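PDB 2GZA: type IV secretion system protein VirB11 from Brucella suis, which hydrolyses ATP as a hexameric ATPase of the VirB type IV secretion system, a virulence apparatus that could help establish the replication niche in the host. Local coordinates for residues G47-E52 / E58-P63; E68-L73 / G113-T118; L298-N303 / E312-L317. All coordinates share one frame; numbering follows the deposited sequence.

Contact 1: G47-E52 / E58-P63; sequences GEVFCE and EYYAVP
F50 and Y59, a non-hydrogen-bonded pair of two antiparallel strands, bring their rings together on one face of the sheet. The rim atom CZ of F50 comes 3.5 Å from CD1 of Y59, lying near the plane of the Y59 ring, while CA of Y59 sits over a face of the F50 ring. The two rings meet obliquely, their planes 59° apart. Y59 swings its ring along the strand, CG anti to the backbone N (chi1 169°), which carries CE1 to 3.6 Å from CB of E48. The E48 carboxylate stands steeply against that ring.

On the other face, SG of C51 touches CE1 of Y60 at 3.5 Å, a sulfur-aromatic contact made at the ring edge. V49 divides its branches: CG2 packs on CB of Y60, CG1 on CG2 of V62. W32 of helix 30-34 lies against V49, C51, Y60 and V62, so this is the face turned to the helix.

Strands 48-52 and 57-61 form a beta hairpin whose second strand is, within this chain, an outermost strand of the six-stranded antiparallel sheet. The reciprocal bonds V49 N to Y60 O (2.9 Å) and Y60 N to V49 O (3.0 Å), with a like pair between C51 and E58, fix the register. Beyond them V62 N reaches G47 O at 2.8 Å, from above the carbonyl plane. Further out, E58 forms a salt bridge with R53, and F50 bonds through its backbone to C42 of the next strand.

Contact 2: E68-L73 / G113-T118; sequences EHLISL and GTISVT
I115 projects from the chain just ahead of strand 116-120 and meets helix 67-81 with every carbon of its side chain, a compact example of one residue supplying most of its segment's share of a contact between helix and sheet. Its CB starts the contact, 3.8 Å from CB of L70 and 3.9 Å from CD1 of the same leucine. One branch, CG2, remains beside L70 CB. The other, CG1, comes to 3.7 Å from L70 CB; L70 and I115 run alongside each other, pointing opposite ways. Because CG1 lies anti to the carbonyl carbon (chi1 -52°) and the chain then bends again, the tip CD1 leaves L70 and meets CD1 of I71 at 3.7 Å, where the two isoleucines cross at about a right angle. Farther along the strand, CG2 of V117 approaches CD2 of L73 at 4.1 Å, a looser touch.

No hydrogen bond joins the segments, and the interface is wholly aliphatic. V43 of strand 40-43 touches both L70 and V117, while I104 of strand 101-105 touches I115 and V117. One side of an amphipathic helix is thus laid against one face of an antiparallel sheet, as in alpha+beta folds.

Contact 3: L298-N303 / E312-L317; sequences LMVLQN and EIIRRL
Two consecutive helices, 289-300 and 311-321, are joined by a short loop in this P-loop ATPase, and I314 on the second is the residue that bridges to the end of the first. Both branches of its side chain are used. CG2 of I314 faces V300, 3.8 Å from its CB and 3.9 Å from its CG2. V300 and I314 reach toward each other tip to tip, with V300 CG1 also 3.9 Å from I314 CG1. The longer branch is extended, chi2 being 167°, and this takes CD1 past the valine to L301, whose CD2 it meets at 3.7 Å. There the two side chains cross at about a right angle. L301 lies in a type I beta turn from V300 to N303, closed by the bond from N303 N to V300 O, 3.0 Å. V300 and L301, consecutive in the chain, both engage the one isoleucine.

A297 of the first helix and L309 of the connecting loop also pack on I314, while I270 of helix 265-274 touches V300. Neighbouring subunits lie close by: L301 packs on Q308 of the second subunit, and L317 on L298 of the third.

All the touching residues are buried and aliphatic, and no hydrogen bond crosses between the segments. The association therefore rests on the burial of aliphatic groups, while the charged side chains of the second helix form salt bridges elsewhere, R315 with E294 of its own chain and R316 with E294 of the third subunit.

The three contacts follow one another along the chain without overlap. Contacts 1 and 2 are neighbours, their centres about 14 Å apart, and both reach the six-stranded antiparallel sheet: contact 1 joins the hairpin at one margin, and contact 2 sets helix 67-81, the next element after strand 57-61, against strand 116-120 farther in. They do not touch, the nearest atoms being about 6 Å apart. Contact 3 lies on the opposite side of the chain's centre, with its own centre about 40 Å from that of contact 1 and 37 Å from that of contact 2. There, unlike at the other two, neighbouring subunits touch the segments, tying that helical region to the hexamer.

Contact 1: G47-E52 / E58-P63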
loop_
_atom_site.group_PDB
_atom_site.type_symbol
_atom_site.label_atom_id
_atom_site.label_comp_id
_atom_site.label_asym_id
_atom_site.label_seq_id
_atom_site.Cartn_x
_atom_site.Cartn_y
_atom_site.Cartn_z
ATOM N N GLY C 47 12.733 -16.619 50.371
ATOM C CA GLY C 47 13.831 -17.272 51.066
ATOM C C GLY C 47 15.197 -17.208 50.408
ATOM O O GLY C 47 16.182 -17.628 51.005
ATOM N N GLU C 48 15.275 -16.689 49.186
ATOM C CA GLU C 48 16.565 -16.638 48.509
ATOM C C GLU C 48 16.804 -15.374 47.703
ATOM O O GLU C 48 15.868 -14.664 47.341
ATOM C CB GLU C 48 16.812 -17.896 47.656
ATOM C CG GLU C 48 15.589 -18.518 47.000
ATOM C CD GLU C 48 15.936 -19.251 45.717
ATOM O OE1 GLU C 48 16.107 -20.486 45.754
ATOM O OE2 GLU C 48 16.049 -18.588 44.667
ATOM N N VAL C 49 18.080 -15.085 47.471
ATOM C CA VAL C 49 18.481 -14.036 46.547
ATOM C C VAL C 49 19.562 -14.564 45.612
ATOM O O VAL C 49 20.360 -15.423 45.988
ATOM C CB VAL C 49 18.941 -12.720 47.259
ATOM C CG1 VAL C 49 18.206 -12.507 48.562
ATOM C CG2 VAL C 49 20.438 -12.694 47.486
ATOM N N PHE C 50 19.554 -14.068 44.384
ATOM C CA PHE C 50 20.636 -14.313 43.449
ATOM C C PHE C 50 21.240 -12.979 43.045
ATOM O O PHE C 50 20.515 -12.060 42.659
ATOM C CB PHE C 50 20.143 -15.086 42.223
ATOM C CG PHE C 50 20.098 -16.567 42.417
ATOM C CD1 PHE C 50 18.965 -17.185 42.936
ATOM C CD2 PHE C 50 21.187 -17.353 42.087
ATOM C CE1 PHE C 50 18.924 -18.557 43.113
ATOM C CE2 PHE C 50 21.150 -18.731 42.266
ATOM C CZ PHE C 50 20.013 -19.331 42.777
ATOM N N CYS C 51 22.556 -12.862 43.156
ATOM C CA CYS C 51 23.229 -11.631 42.757
ATOM C C CYS C 51 24.324 -11.850 41.719
ATOM O O CYS C 51 25.005 -12.873 41.718
ATOM C CB CYS C 51 23.743 -10.848 43.972
ATOM S SG CYS C 51 25.094 -11.620 44.857
ATOM N N GLU C 52 24.450 -10.887 40.814
ATOM C CA GLU C 52 25.451 -10.924 39.761
ATOM C C GLU C 52 26.717 -10.220 40.238
ATOM O O GLU C 52 26.713 -9.004 40.463
ATOM C CB GLU C 52 24.911 -10.263 38.489
ATOM C CG GLU C 52 25.968 -9.995 37.425
ATOM C CD GLU C 52 25.378 -9.605 36.083
ATOM O OE1 GLU C 52 24.519 -10.352 35.567
ATOM O OE2 GLU C 52 25.787 -8.559 35.533
ATOM N N GLU C 58 25.447 -15.644 42.092
ATOM C CA GLU C 58 25.740 -16.202 43.406
ATOM C C GLU C 58 24.445 -16.396 44.172
ATOM O O GLU C 58 23.575 -15.528 44.146
ATOM C CB GLU C 58 26.666 -15.273 44.200
ATOM C CG GLU C 58 27.891 -14.780 43.445
ATOM C CD GLU C 58 28.964 -14.236 44.365
ATOM O OE1 GLU C 58 29.710 -15.042 44.958
ATOM O OE2 GLU C 58 29.072 -13.004 44.490
ATOM N N TYR C 59 24.328 -17.531 44.851
ATOM C CA TYR C 59 23.149 -17.850 45.649
ATOM C C TYR C 59 23.355 -17.466 47.118
ATOM O O TYR C 59 24.416 -17.705 47.678
ATOM C CB TYR C 59 22.817 -19.345 45.496
ATOM C CG TYR C 59 21.790 -19.877 46.467
ATOM C CD1 TYR C 59 20.430 -19.763 46.200
ATOM C CD2 TYR C 59 22.181 -20.499 47.654
ATOM C CE1 TYR C 59 19.480 -20.252 47.085
ATOM C CE2 TYR C 59 21.239 -20.985 48.547
ATOM C CZ TYR C 59 19.889 -20.856 48.255
ATOM O OH TYR C 59 18.944 -21.334 49.127
ATOM N N TYR C 60 22.339 -16.865 47.724
ATOM C CA TYR C 60 22.335 -16.578 49.160
ATOM C C TYR C 60 20.985 -16.880 49.781
ATOM O O TYR C 60 19.938 -16.501 49.249
ATOM C CB TYR C 60 22.727 -15.130 49.440
ATOM C CG TYR C 60 24.140 -14.802 49.045
ATOM C CD1 TYR C 60 24.408 -14.134 47.855
ATOM C CD2 TYR C 60 25.217 -15.178 49.847
ATOM C CE1 TYR C 60 25.706 -13.833 47.479
ATOM C CE2 TYR C 60 26.525 -14.879 49.475
ATOM C CZ TYR C 60 26.755 -14.205 48.289
ATOM O OH TYR C 60 28.034 -13.904 47.906
ATOM N N ALA C 61 21.018 -17.569 50.913
ATOM C CA ALA C 61 19.807 -17.921 51.632
ATOM C C ALA C 61 19.413 -16.825 52.611
ATOM O O ALA C 61 20.189 -16.453 53.504
ATOM C CB ALA C 61 19.976 -19.258 52.336
ATOM N N VAL C 62 18.199 -16.312 52.431
ATOM C CA VAL C 62 17.673 -15.257 53.283
ATOM C C VAL C 62 16.303 -15.694 53.784
ATOM O O VAL C 62 15.286 -15.367 53.173
ATOM C CB VAL C 62 17.557 -13.918 52.538
ATOM C CG1 VAL C 62 17.338 -12.781 53.529
ATOM C CG2 VAL C 62 18.798 -13.669 51.709
ATOM N N PRO C 63 16.270 -16.469 54.882
ATOM C CA PRO C 63 14.973 -16.957 55.370
ATOM C C PRO C 63 13.984 -15.878 55.818
ATOM O O PRO C 63 12.784 -16.052 55.615
ATOM C CB PRO C 63 15.350 -17.915 56.511
ATOM C CG PRO C 63 16.796 -18.262 56.259
ATOM C CD PRO C 63 17.385 -17.001 55.685
#

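Contact 2: E68-L73 / G113-T118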
loop_
_atom_site.group_PDB
_atom_site.type_symbol
_atom_site.label_atom_id
_atom_site.label_comp_id
_atom_site.label_asym_id
_atom_site.label_seq_id
_atom_site.Cartn_x
_atom_site.Cartn_y
_atom_site.Cartn_z
ATOM N N GLU C 68 5.063 -12.637 51.942
ATOM C CA GLU C 68 4.353 -11.425 52.369
ATOM C C GLU C 68 5.226 -10.167 52.338
ATOM O O GLU C 68 4.753 -9.086 51.994
ATOM C CB GLU C 68 3.726 -11.618 53.756
ATOM C CG GLU C 68 2.824 -12.859 53.891
ATOM C CD GLU C 68 1.746 -12.955 52.808
ATOM O OE1 GLU C 68 1.097 -11.929 52.517
ATOM O OE2 GLU C 68 1.550 -14.057 52.250
ATOM N N HIS C 69 6.497 -10.329 52.696
ATOM C CA HIS C 69 7.520 -9.291 52.561
ATOM C C HIS C 69 7.559 -8.724 51.145
ATOM O O HIS C 69 7.576 -7.507 50.941
ATOM C CB HIS C 69 8.895 -9.898 52.855
ATOM C CG HIS C 69 9.473 -9.520 54.183
ATOM N ND1 HIS C 69 8.984 -10.003 55.376
ATOM C CD2 HIS C 69 10.532 -8.733 54.500
ATOM C CE1 HIS C 69 9.703 -9.513 56.373
ATOM N NE2 HIS C 69 10.648 -8.739 55.868
ATOM N N LEU C 70 7.593 -9.636 50.174
ATOM C CA LEU C 70 7.729 -9.294 48.760
ATOM C C LEU C 70 6.454 -8.667 48.201
ATOM O O LEU C 70 6.523 -7.783 47.345
ATOM C CB LEU C 70 8.106 -10.529 47.939
ATOM C CG LEU C 70 9.261 -11.404 48.433
ATOM C CD1 LEU C 70 9.215 -12.772 47.763
ATOM C CD2 LEU C 70 10.622 -10.733 48.237
ATOM N N ILE C 71 5.305 -9.128 48.699
ATOM C CA ILE C 71 4.008 -8.547 48.366
ATOM C C ILE C 71 4.029 -7.069 48.747
ATOM O O ILE C 71 3.751 -6.193 47.924
ATOM C CB ILE C 71 2.829 -9.294 49.091
ATOM C CG1 ILE C 71 2.634 -10.716 48.539
ATOM C CG2 ILE C 71 1.515 -8.502 49.018
ATOM C CD1 ILE C 71 2.018 -10.801 47.143
ATOM N N SER C 72 4.389 -6.821 50.004
ATOM C CA SER C 72 4.503 -5.479 50.568
ATOM C C SER C 72 5.516 -4.623 49.823
ATOM O O SER C 72 5.299 -3.424 49.632
ATOM C CB SER C 72 4.936 -5.555 52.041
ATOM O OG SER C 72 4.045 -6.325 52.819
ATOM N N LEU C 73 6.629 -5.240 49.439
ATOM C CA LEU C 73 7.660 -4.568 48.653
ATOM C C LEU C 73 7.082 -4.061 47.344
ATOM O O LEU C 73 7.306 -2.910 46.979
ATOM C CB LEU C 73 8.853 -5.494 48.406
ATOM C CG LEU C 73 9.930 -5.059 47.406
ATOM C CD1 LEU C 73 10.563 -3.731 47.777
ATOM C CD2 LEU C 73 10.991 -6.120 47.302
ATOM N N GLY C 113 2.835 -18.541 44.755
ATOM C CA GLY C 113 3.604 -18.547 45.983
ATOM C C GLY C 113 5.001 -17.989 45.803
ATOM O O GLY C 113 5.844 -18.148 46.688
ATOM N N THR C 114 5.253 -17.359 44.653
ATOM C CA THR C 114 6.523 -16.662 44.379
ATOM C C THR C 114 6.284 -15.235 43.892
ATOM O O THR C 114 5.247 -14.935 43.306
ATOM C CB THR C 114 7.385 -17.368 43.295
ATOM O OG1 THR C 114 6.774 -17.206 42.009
ATOM C CG2 THR C 114 7.562 -18.850 43.585
ATOM N N ILE C 115 7.261 -14.367 44.147
ATOM C CA ILE C 115 7.340 -13.051 43.526
ATOM C C ILE C 115 8.709 -12.958 42.864
ATOM O O ILE C 115 9.702 -13.415 43.431
ATOM C CB ILE C 115 7.208 -11.919 44.564
ATOM C CG1 ILE C 115 5.958 -12.105 45.433
ATOM C CG2 ILE C 115 7.269 -10.536 43.898
ATOM C CD1 ILE C 115 4.653 -11.755 44.761
ATOM N N SER C 116 8.764 -12.378 41.673
ATOM C CA SER C 116 10.048 -12.141 41.021
ATOM C C SER C 116 10.461 -10.682 41.107
ATOM O O SER C 116 9.732 -9.787 40.666
ATOM C CB SER C 116 10.043 -12.595 39.556
ATOM O OG SER C 116 11.305 -12.341 38.958
ATOM N N VAL C 117 11.642 -10.458 41.674
ATOM C CA VAL C 117 12.220 -9.128 41.805
ATOM C C VAL C 117 13.553 -9.090 41.076
ATOM O O VAL C 117 14.381 -9.985 41.241
ATOM C CB VAL C 117 12.400 -8.736 43.302
ATOM C CG1 VAL C 117 13.363 -7.568 43.479
ATOM C CG2 VAL C 117 11.068 -8.391 43.917
ATOM N N THR C 118 13.749 -8.069 40.256
ATOM C CA THR C 118 15.054 -7.838 39.657
ATOM C C THR C 118 15.455 -6.386 39.821
ATOM O O THR C 118 14.766 -5.481 39.360
ATOM C CB THR C 118 15.095 -8.247 38.192
ATOM O OG1 THR C 118 14.681 -9.612 38.078
ATOM C CG2 THR C 118 16.519 -8.087 37.656
#

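Contact 3: L298-N303 / E312-L317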
loop_
_atom_site.group_PDB
_atom_site.type_symbol
_atom_site.label_atom_id
_atom_site.label_comp_id
_atom_site.label_asym_id
_atom_site.label_seq_id
_atom_site.Cartn_x
_atom_site.Cartn_y
_atom_site.Cartn_z
ATOM N N LEU C 298 4.086 -15.775 9.109
ATOM C CA LEU C 298 2.660 -15.495 9.252
ATOM C C LEU C 298 2.313 -14.981 10.653
ATOM O O LEU C 298 1.426 -14.146 10.809
ATOM C CB LEU C 298 1.840 -16.741 8.918
ATOM C CG LEU C 298 1.433 -17.096 7.474
ATOM C CD1 LEU C 298 2.403 -16.606 6.397
ATOM C CD2 LEU C 298 1.175 -18.599 7.341
ATOM N N MET C 299 3.022 -15.473 11.662
ATOM C CA MET C 299 2.822 -15.021 13.027
ATOM C C MET C 299 3.289 -13.570 13.194
ATOM O O MET C 299 2.634 -12.780 13.874
ATOM C CB MET C 299 3.541 -15.943 14.008
ATOM C CG MET C 299 2.927 -17.309 14.087
ATOM S SD MET C 299 3.966 -18.468 14.974
ATOM C CE MET C 299 3.038 -19.980 14.722
ATOM N N VAL C 300 4.409 -13.231 12.560
ATOM C CA VAL C 300 4.933 -11.866 12.574
ATOM C C VAL C 300 3.906 -10.878 12.014
ATOM O O VAL C 300 3.719 -9.779 12.548
ATOM C CB VAL C 300 6.277 -11.754 11.791
ATOM C CG1 VAL C 300 6.761 -10.308 11.725
ATOM C CG2 VAL C 300 7.350 -12.631 12.425
ATOM N N LEU C 301 3.220 -11.289 10.954
ATOM C CA LEU C 301 2.199 -10.463 10.330
ATOM C C LEU C 301 0.971 -10.226 11.210
ATOM O O LEU C 301 0.129 -9.402 10.875
ATOM C CB LEU C 301 1.793 -11.048 8.975
ATOM C CG LEU C 301 2.823 -10.976 7.846
ATOM C CD1 LEU C 301 2.433 -11.909 6.705
ATOM C CD2 LEU C 301 3.001 -9.547 7.349
ATOM N N GLN C 302 0.878 -10.942 12.329
ATOM C CA GLN C 302 -0.202 -10.743 13.306
ATOM C C GLN C 302 0.103 -9.570 14.240
ATOM O O GLN C 302 -0.771 -9.107 14.971
ATOM C CB GLN C 302 -0.426 -12.002 14.146
ATOM C CG GLN C 302 -0.649 -13.278 13.362
ATOM C CD GLN C 302 -2.073 -13.449 12.943
ATOM O OE1 GLN C 302 -2.960 -12.864 13.548
ATOM N NE2 GLN C 302 -2.316 -14.261 11.909
ATOM N N ASN C 303 1.352 -9.117 14.216
ATOM C CA ASN C 303 1.813 -7.992 15.026
ATOM C C ASN C 303 1.505 -6.686 14.309
ATOM O O ASN C 303 1.619 -6.616 13.090
ATOM C CB ASN C 303 3.319 -8.115 15.254
ATOM C CG ASN C 303 3.820 -7.283 16.414
ATOM O OD1 ASN C 303 4.134 -7.821 17.464
ATOM N ND2 ASN C 303 3.923 -5.977 16.225
ATOM N N GLU C 312 9.748 -10.102 2.560
ATOM C CA GLU C 312 11.170 -10.411 2.392
ATOM C C GLU C 312 12.041 -9.992 3.586
ATOM O O GLU C 312 13.043 -10.637 3.858
ATOM C CB GLU C 312 11.706 -9.810 1.088
ATOM N N ILE C 313 11.647 -8.938 4.302
ATOM C CA ILE C 313 12.377 -8.462 5.480
ATOM C C ILE C 313 12.068 -9.318 6.707
ATOM O O ILE C 313 12.955 -9.595 7.512
ATOM C CB ILE C 313 12.118 -6.944 5.729
ATOM C CG1 ILE C 313 12.543 -6.118 4.507
ATOM C CG2 ILE C 313 12.816 -6.442 6.993
ATOM C CD1 ILE C 313 13.925 -6.455 3.949
ATOM N N ILE C 314 10.813 -9.753 6.832
ATOM C CA ILE C 314 10.409 -10.685 7.881
ATOM C C ILE C 314 11.231 -11.972 7.753
ATOM O O ILE C 314 11.816 -12.450 8.729
ATOM C CB ILE C 314 8.887 -10.985 7.801
ATOM C CG1 ILE C 314 8.090 -9.718 8.114
ATOM C CG2 ILE C 314 8.500 -12.120 8.751
ATOM C CD1 ILE C 314 6.621 -9.786 7.787
ATOM N N ARG C 315 11.292 -12.501 6.534
ATOM C CA ARG C 315 12.048 -13.709 6.246
ATOM C C ARG C 315 13.541 -13.538 6.483
ATOM O O ARG C 315 14.228 -14.475 6.879
ATOM C CB ARG C 315 11.791 -14.182 4.811
ATOM C CG ARG C 315 10.381 -14.754 4.560
ATOM C CD ARG C 315 10.034 -15.919 5.497
ATOM N NE ARG C 315 10.883 -17.077 5.245
ATOM C CZ ARG C 315 10.547 -18.108 4.474
ATOM N NH1 ARG C 315 9.355 -18.154 3.884
ATOM N NH2 ARG C 315 11.405 -19.098 4.300
ATOM N N ARG C 316 14.044 -12.337 6.243
ATOM C CA ARG C 316 15.432 -12.036 6.539
ATOM C C ARG C 316 15.687 -11.951 8.049
ATOM O O ARG C 316 16.710 -12.434 8.529
ATOM C CB ARG C 316 15.853 -10.756 5.827
ATOM C CG ARG C 316 17.232 -10.254 6.194
ATOM C CD ARG C 316 17.107 -8.779 6.442
ATOM N NE ARG C 316 18.374 -8.060 6.555
ATOM C CZ ARG C 316 19.229 -7.845 5.571
ATOM N NH1 ARG C 316 18.990 -8.327 4.388
ATOM N NH2 ARG C 316 20.338 -7.164 5.779
ATOM N N LEU C 317 14.758 -11.352 8.785
ATOM C CA LEU C 317 14.868 -11.270 10.240
ATOM C C LEU C 317 14.898 -12.646 10.889
ATOM O O LEU C 317 15.689 -12.889 11.792
ATOM C CB LEU C 317 13.751 -10.402 10.834
ATOM C CG LEU C 317 14.133 -8.952 11.143
ATOM C CD1 LEU C 317 15.425 -8.860 11.976
ATOM C CD2 LEU C 317 14.285 -8.157 9.890
#